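Local coordinates for protein BtGH115A (Bacteroides thetaiotaomicron, PDB 5BY3) that probably hydrolyses 4-O-methyl-alpha-glucuronic acid side groups of decorated arabinogalactans, as a family GH115 alpha-glucuronidase, at residues H494-E508 / S729-A741. Numbering follows the deposited sequence.
Sequences HIRKPEFMGNTREEE and SEEWKENVLRNQA
L737 lays its CD2 over one face of the F500 ring, 3.6 Å from the centroid, and so joins the loop after helix 476-495 to helix 730-738 of the C-terminal beta domain, an interdomain interface that illustrates how a packed apolar centre can be paired with a salt-bridge network, here R505, E508, E730, K733 and E734. K497 CB covers the opposite face of the phenyl ring. R496 lies alongside the same leucine, the flat of its guanidinium over L737 CB, while its edge turns back to F500 O: NE reaches that oxygen at 2.9 Å from above the carbonyl plane and NH2 comes in on a lone pair. The bend at chi2 (96°) brings NE and NH2 side-on to this one acceptor, which also receives N503 N and so ties the turn 500-503 together. Replacing R496 by an alanine would remove both side-chain donors and is likely to leave F500 O with N503 N as its remaining donor among these bonds, and a gap beside L737.

At the helix C-terminus, N739 stacks its amide against the H494 imidazole, the planes nearly parallel, with CB over the ring face. ND2 donates to H494 O at 2.9 Å, nearly straight at 170°, while OD1 is taken by Y372.

Toward the outer rim, packing gives way to charge pairs: E730 is exposed and E508, K733 and E734 partly so, though R505 itself is buried. R505 rests its guanidinium face on the K733 chain and meets three carboxylates at its edge. Its salt bridge to E734 runs from NH1 to OE1 at 2.8 Å, using the syn lone pair, whereas the hydrogen bonds within its E730 salt bridge are weak, as are those from NE and NH2 to E508 OE2. The shared cation probably offsets the repulsion between E730 and E734. E508 approaches K733 from the opposite direction, and their salt bridge links K733 NZ to E508 OE2 at 2.6 Å on its syn side, 33° out of the carboxylate plane.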
loop_
_atom_site.group_PDB
_atom_site.type_symbol
_atom_site.label_atom_id
_atom_site.label_comp_id
_atom_site.label_asym_id
_atom_site.label_seq_id
_atom_site.Cartn_x
_atom_site.Cartn_y
_atom_site.Cartn_z
ATOM N N HIS A 494 -2.266 11.138 -9.611
ATOM C CA HIS A 494 -3.118 10.127 -10.246
ATOM C C HIS A 494 -3.125 10.371 -11.752
ATOM O O HIS A 494 -3.073 9.443 -12.559
ATOM C CB HIS A 494 -4.525 10.243 -9.649
ATOM C CG HIS A 494 -5.512 9.214 -10.115
ATOM N ND1 HIS A 494 -5.595 7.954 -9.558
ATOM C CD2 HIS A 494 -6.525 9.289 -11.019
ATOM C CE1 HIS A 494 -6.590 7.285 -10.128
ATOM N NE2 HIS A 494 -7.182 8.074 -11.008
ATOM N N ILE A 495 -3.163 11.634 -12.127
ATOM C CA ILE A 495 -3.154 12.036 -13.521
ATOM C C ILE A 495 -1.827 11.643 -14.168
ATOM O O ILE A 495 -1.784 11.135 -15.278
ATOM C CB ILE A 495 -3.476 13.543 -13.617
ATOM C CG1 ILE A 495 -4.983 13.715 -13.283
ATOM C CG2 ILE A 495 -3.150 14.119 -14.993
ATOM C CD1 ILE A 495 -5.508 15.126 -13.159
ATOM N N ARG A 496 -0.747 11.849 -13.438
ATOM C CA ARG A 496 0.557 11.442 -13.874
ATOM C C ARG A 496 1.464 11.627 -12.685
ATOM O O ARG A 496 1.615 12.731 -12.169
ATOM C CB ARG A 496 1.017 12.291 -15.035
ATOM C CG ARG A 496 2.144 11.630 -15.787
ATOM C CD ARG A 496 1.615 10.880 -16.993
ATOM N NE ARG A 496 2.711 10.179 -17.671
ATOM C CZ ARG A 496 2.568 9.381 -18.728
ATOM N NH1 ARG A 496 1.355 9.163 -19.242
ATOM N NH2 ARG A 496 3.644 8.784 -19.242
ATOM N N LYS A 497 2.001 10.513 -12.215
ATOM C CA LYS A 497 2.972 10.468 -11.136
ATOM C C LYS A 497 4.227 11.270 -11.491
ATOM O O LYS A 497 4.573 11.399 -12.670
ATOM C CB LYS A 497 3.349 9.023 -10.875
ATOM C CG LYS A 497 2.255 8.209 -10.201
ATOM C CD LYS A 497 2.707 6.833 -9.719
ATOM C CE LYS A 497 1.975 6.373 -8.444
ATOM N NZ LYS A 497 0.534 5.986 -8.575
ATOM N N PRO A 498 4.912 11.821 -10.479
ATOM C CA PRO A 498 6.209 12.463 -10.733
ATOM C C PRO A 498 7.158 11.654 -11.611
ATOM O O PRO A 498 7.667 12.187 -12.592
ATOM C CB PRO A 498 6.784 12.615 -9.343
ATOM C CG PRO A 498 5.561 12.918 -8.533
ATOM C CD PRO A 498 4.489 12.018 -9.076
ATOM N N GLU A 499 7.343 10.382 -11.272
ATOM C CA GLU A 499 8.195 9.458 -11.983
ATOM C C GLU A 499 7.758 9.179 -13.403
ATOM O O GLU A 499 8.612 8.846 -14.197
ATOM C CB GLU A 499 8.309 8.135 -11.213
ATOM C CG GLU A 499 8.930 8.258 -9.832
ATOM C CD GLU A 499 7.894 8.436 -8.736
ATOM O OE1 GLU A 499 6.820 8.950 -9.083
ATOM O OE2 GLU A 499 8.147 8.086 -7.528
ATOM N N PHE A 500 6.471 9.343 -13.744
ATOM C CA PHE A 500 5.967 9.217 -15.145
ATOM C C PHE A 500 6.029 10.501 -16.032
ATOM O O PHE A 500 5.600 10.482 -17.203
ATOM C CB PHE A 500 4.525 8.649 -15.222
ATOM C CG PHE A 500 4.242 7.463 -14.334
ATOM C CD1 PHE A 500 5.261 6.647 -13.814
ATOM C CD2 PHE A 500 2.894 7.135 -14.034
ATOM C CE1 PHE A 500 4.946 5.567 -12.955
ATOM C CE2 PHE A 500 2.571 6.039 -13.220
ATOM C CZ PHE A 500 3.602 5.245 -12.672
HETATM N N MSE A 501 6.564 11.600 -15.510
HETATM C CA MSE A 501 6.472 12.915 -16.193
HETATM C C MSE A 501 7.402 13.055 -17.358
HETATM O O MSE A 501 7.280 14.016 -18.117
HETATM C CB MSE A 501 6.734 14.102 -15.261
HETATM C CG MSE A 501 5.572 14.275 -14.288
HETATM SE SE MSE A 501 3.917 14.745 -15.228
HETATM C CE MSE A 501 4.540 16.336 -16.177
ATOM N N GLY A 502 8.343 12.118 -17.509
ATOM C CA GLY A 502 9.198 12.062 -18.688
ATOM C C GLY A 502 8.561 11.386 -19.893
ATOM O O GLY A 502 9.108 11.464 -21.012
ATOM N N ASN A 503 7.410 10.720 -19.687
ATOM C CA ASN A 503 6.780 9.902 -20.738
ATOM C C ASN A 503 7.795 8.881 -21.306
ATOM O O ASN A 503 7.937 8.730 -22.516
ATOM C CB ASN A 503 6.182 10.811 -21.862
ATOM C CG ASN A 503 5.157 10.084 -22.760
ATOM O OD1 ASN A 503 4.606 9.029 -22.395
ATOM N ND2 ASN A 503 4.896 10.657 -23.943
ATOM N N THR A 504 8.546 8.229 -20.430
ATOM C CA THR A 504 9.530 7.225 -20.838
ATOM C C THR A 504 8.995 5.850 -20.406
ATOM O O THR A 504 8.004 5.754 -19.696
ATOM C CB THR A 504 10.910 7.452 -20.153
ATOM O OG1 THR A 504 10.733 7.537 -18.746
ATOM C CG2 THR A 504 11.599 8.723 -20.623
ATOM N N ARG A 505 9.635 4.778 -20.846
ATOM C CA ARG A 505 9.298 3.439 -20.368
ATOM C C ARG A 505 10.523 2.690 -19.884
ATOM O O ARG A 505 11.669 3.031 -20.235
ATOM C CB ARG A 505 8.470 2.659 -21.405
ATOM C CG ARG A 505 7.006 2.719 -21.036
ATOM C CD ARG A 505 6.088 3.144 -22.145
ATOM N NE ARG A 505 5.785 2.008 -22.996
ATOM C CZ ARG A 505 4.652 1.832 -23.675
ATOM N NH1 ARG A 505 3.651 2.713 -23.595
ATOM N NH2 ARG A 505 4.522 0.755 -24.421
ATOM N N GLU A 506 10.261 1.718 -19.019
ATOM C CA GLU A 506 11.260 0.786 -18.513
ATOM C C GLU A 506 10.903 -0.617 -18.981
ATOM O O GLU A 506 9.748 -0.875 -19.343
ATOM C CB GLU A 506 11.349 0.860 -16.994
ATOM C CG GLU A 506 12.252 1.966 -16.498
ATOM C CD GLU A 506 13.710 1.856 -16.978
ATOM O OE1 GLU A 506 14.351 0.803 -16.823
ATOM O OE2 GLU A 506 14.235 2.850 -17.496
ATOM N N GLU A 507 11.920 -1.487 -19.022
ATOM C CA GLU A 507 11.858 -2.858 -19.573
ATOM C C GLU A 507 11.321 -3.022 -20.994
ATOM O O GLU A 507 10.782 -4.071 -21.334
ATOM C CB GLU A 507 11.159 -3.810 -18.609
ATOM C CG GLU A 507 11.839 -3.833 -17.239
ATOM C CD GLU A 507 11.066 -4.638 -16.214
ATOM O OE1 GLU A 507 9.961 -5.146 -16.549
ATOM O OE2 GLU A 507 11.580 -4.753 -15.074
ATOM N N GLU A 508 11.527 -2.014 -21.841
ATOM C CA GLU A 508 11.016 -2.068 -23.215
ATOM C C GLU A 508 11.966 -2.623 -24.271
ATOM O O GLU A 508 11.522 -2.820 -25.422
ATOM C CB GLU A 508 10.552 -0.701 -23.687
ATOM C CG GLU A 508 9.162 -0.287 -23.266
ATOM C CD GLU A 508 8.049 -1.109 -23.864
ATOM O OE1 GLU A 508 8.212 -1.715 -24.938
ATOM O OE2 GLU A 508 6.986 -1.138 -23.244
ATOM N N SER A 729 -0.074 -5.786 -21.777
ATOM C CA SER A 729 -0.134 -5.333 -23.157
ATOM C C SER A 729 0.166 -3.852 -23.294
ATOM O O SER A 729 0.281 -3.143 -22.309
ATOM C CB SER A 729 -1.562 -5.541 -23.666
ATOM O OG SER A 729 -2.485 -4.899 -22.798
ATOM N N GLU A 730 0.258 -3.392 -24.526
ATOM C CA GLU A 730 0.455 -1.977 -24.828
ATOM C C GLU A 730 -0.646 -1.074 -24.194
ATOM O O GLU A 730 -0.321 -0.060 -23.550
ATOM C CB GLU A 730 0.530 -1.792 -26.356
ATOM C CG GLU A 730 0.927 -0.402 -26.837
ATOM C CD GLU A 730 2.271 0.043 -26.285
ATOM O OE1 GLU A 730 3.179 -0.815 -26.126
ATOM O OE2 GLU A 730 2.405 1.252 -25.995
ATOM N N GLU A 731 -1.923 -1.464 -24.342
ATOM C CA GLU A 731 -3.038 -0.748 -23.739
ATOM C C GLU A 731 -3.018 -0.718 -22.209
ATOM O O GLU A 731 -3.301 0.322 -21.606
ATOM C CB GLU A 731 -4.382 -1.290 -24.204
ATOM C CG GLU A 731 -5.541 -0.368 -23.911
ATOM C CD GLU A 731 -6.826 -0.867 -24.520
ATOM O OE1 GLU A 731 -7.476 -1.814 -23.984
ATOM O OE2 GLU A 731 -7.202 -0.271 -25.544
ATOM N N TRP A 732 -2.700 -1.849 -21.592
ATOM C CA TRP A 732 -2.561 -1.903 -20.160
ATOM C C TRP A 732 -1.433 -0.948 -19.688
ATOM O O TRP A 732 -1.521 -0.368 -18.605
ATOM C CB TRP A 732 -2.354 -3.344 -19.666
ATOM C CG TRP A 732 -2.041 -3.398 -18.181
ATOM C CD1 TRP A 732 -2.936 -3.439 -17.133
ATOM C CD2 TRP A 732 -0.737 -3.316 -17.585
ATOM N NE1 TRP A 732 -2.253 -3.429 -15.917
ATOM C CE2 TRP A 732 -0.909 -3.356 -16.170
ATOM C CE3 TRP A 732 0.563 -3.249 -18.106
ATOM C CZ2 TRP A 732 0.173 -3.350 -15.284
ATOM C CZ3 TRP A 732 1.631 -3.200 -17.206
ATOM C CH2 TRP A 732 1.421 -3.248 -15.821
ATOM N N LYS A 733 -0.409 -0.767 -20.508
ATOM C CA LYS A 733 0.750 0.039 -20.115
ATOM C C LYS A 733 0.309 1.490 -20.106
ATOM O O LYS A 733 0.570 2.206 -19.165
ATOM C CB LYS A 733 1.935 -0.170 -21.078
ATOM C CG LYS A 733 2.769 -1.410 -20.763
ATOM C CD LYS A 733 3.782 -1.673 -21.862
ATOM C CE LYS A 733 4.582 -2.956 -21.619
ATOM N NZ LYS A 733 5.475 -3.234 -22.791
ATOM N N GLU A 734 -0.365 1.882 -21.175
ATOM C CA GLU A 734 -1.015 3.161 -21.327
ATOM C C GLU A 734 -1.967 3.390 -20.163
ATOM O O GLU A 734 -1.925 4.453 -19.542
ATOM C CB GLU A 734 -1.786 3.182 -22.659
ATOM C CG GLU A 734 -1.188 4.008 -23.784
ATOM C CD GLU A 734 0.330 4.050 -23.759
ATOM O OE1 GLU A 734 0.945 3.007 -24.045
ATOM O OE2 GLU A 734 0.915 5.118 -23.456
ATOM N N ASN A 735 -2.810 2.391 -19.878
ATOM C CA ASN A 735 -3.847 2.504 -18.869
ATOM C C ASN A 735 -3.224 2.911 -17.525
ATOM O O ASN A 735 -3.614 3.897 -16.968
ATOM C CB ASN A 735 -4.627 1.181 -18.713
ATOM C CG ASN A 735 -5.757 0.990 -19.764
ATOM O OD1 ASN A 735 -5.936 1.784 -20.715
ATOM N ND2 ASN A 735 -6.535 -0.090 -19.575
ATOM N N VAL A 736 -2.256 2.167 -17.012
ATOM C CA VAL A 736 -1.775 2.380 -15.643
ATOM C C VAL A 736 -0.895 3.631 -15.448
ATOM O O VAL A 736 -0.808 4.147 -14.357
ATOM C CB VAL A 736 -1.038 1.135 -15.113
ATOM C CG1 VAL A 736 -2.003 -0.037 -15.012
ATOM C CG2 VAL A 736 0.162 0.779 -15.990
ATOM N N LEU A 737 -0.252 4.112 -16.512
ATOM C CA LEU A 737 0.515 5.344 -16.454
ATOM C C LEU A 737 -0.382 6.585 -16.233
ATOM O O LEU A 737 0.022 7.519 -15.528
ATOM C CB LEU A 737 1.340 5.536 -17.744
ATOM C CG LEU A 737 2.667 4.768 -17.941
ATOM C CD1 LEU A 737 3.279 4.921 -19.345
ATOM C CD2 LEU A 737 3.737 5.084 -16.896
ATOM N N ARG A 738 -1.565 6.587 -16.855
ATOM C CA ARG A 738 -2.470 7.731 -16.857
ATOM C C ARG A 738 -3.681 7.516 -15.940
ATOM O O ARG A 738 -4.513 8.405 -15.777
ATOM C CB ARG A 738 -2.929 8.071 -18.299
ATOM C CG ARG A 738 -3.858 7.042 -18.880
ATOM C CD ARG A 738 -4.021 7.163 -20.369
ATOM N NE ARG A 738 -4.714 5.971 -20.768
ATOM C CZ ARG A 738 -4.692 5.427 -21.986
ATOM N NH1 ARG A 738 -4.013 5.996 -22.990
ATOM N NH2 ARG A 738 -5.362 4.298 -22.176
ATOM N N ASN A 739 -3.760 6.320 -15.358
ATOM C CA ASN A 739 -4.912 5.855 -14.589
ATOM C C ASN A 739 -6.265 6.134 -15.282
ATOM O O ASN A 739 -7.243 6.499 -14.633
ATOM C CB ASN A 739 -4.876 6.421 -13.170
ATOM C CG ASN A 739 -3.791 5.796 -12.341
ATOM O OD1 ASN A 739 -3.819 4.587 -12.029
ATOM N ND2 ASN A 739 -2.792 6.599 -12.010
ATOM N N GLN A 740 -6.317 5.966 -16.594
ATOM C CA GLN A 740 -7.613 5.879 -17.267
ATOM C C GLN A 740 -7.541 4.895 -18.410
ATOM O O GLN A 740 -6.578 4.941 -19.213
ATOM C CB GLN A 740 -8.062 7.223 -17.856
ATOM C CG GLN A 740 -8.314 8.344 -16.875
ATOM C CD GLN A 740 -8.884 9.561 -17.531
ATOM O OE1 GLN A 740 -8.433 9.974 -18.589
ATOM N NE2 GLN A 740 -9.896 10.136 -16.918
ATOM N N ALA A 741 -8.558 4.025 -18.484
ATOM C CA ALA A 741 -8.935 3.373 -19.751
ATOM C C ALA A 741 -9.666 4.417 -20.565
ATOM O O ALA A 741 -10.328 5.296 -19.999
ATOM C CB ALA A 741 -9.822 2.165 -19.531
HETATM O O HOH W 1 -9.038 7.769 -13.105
HETATM O O HOH W 2 -0.373 6.723 -20.601
HETATM O O HOH W 3 0.080 8.378 -12.957
#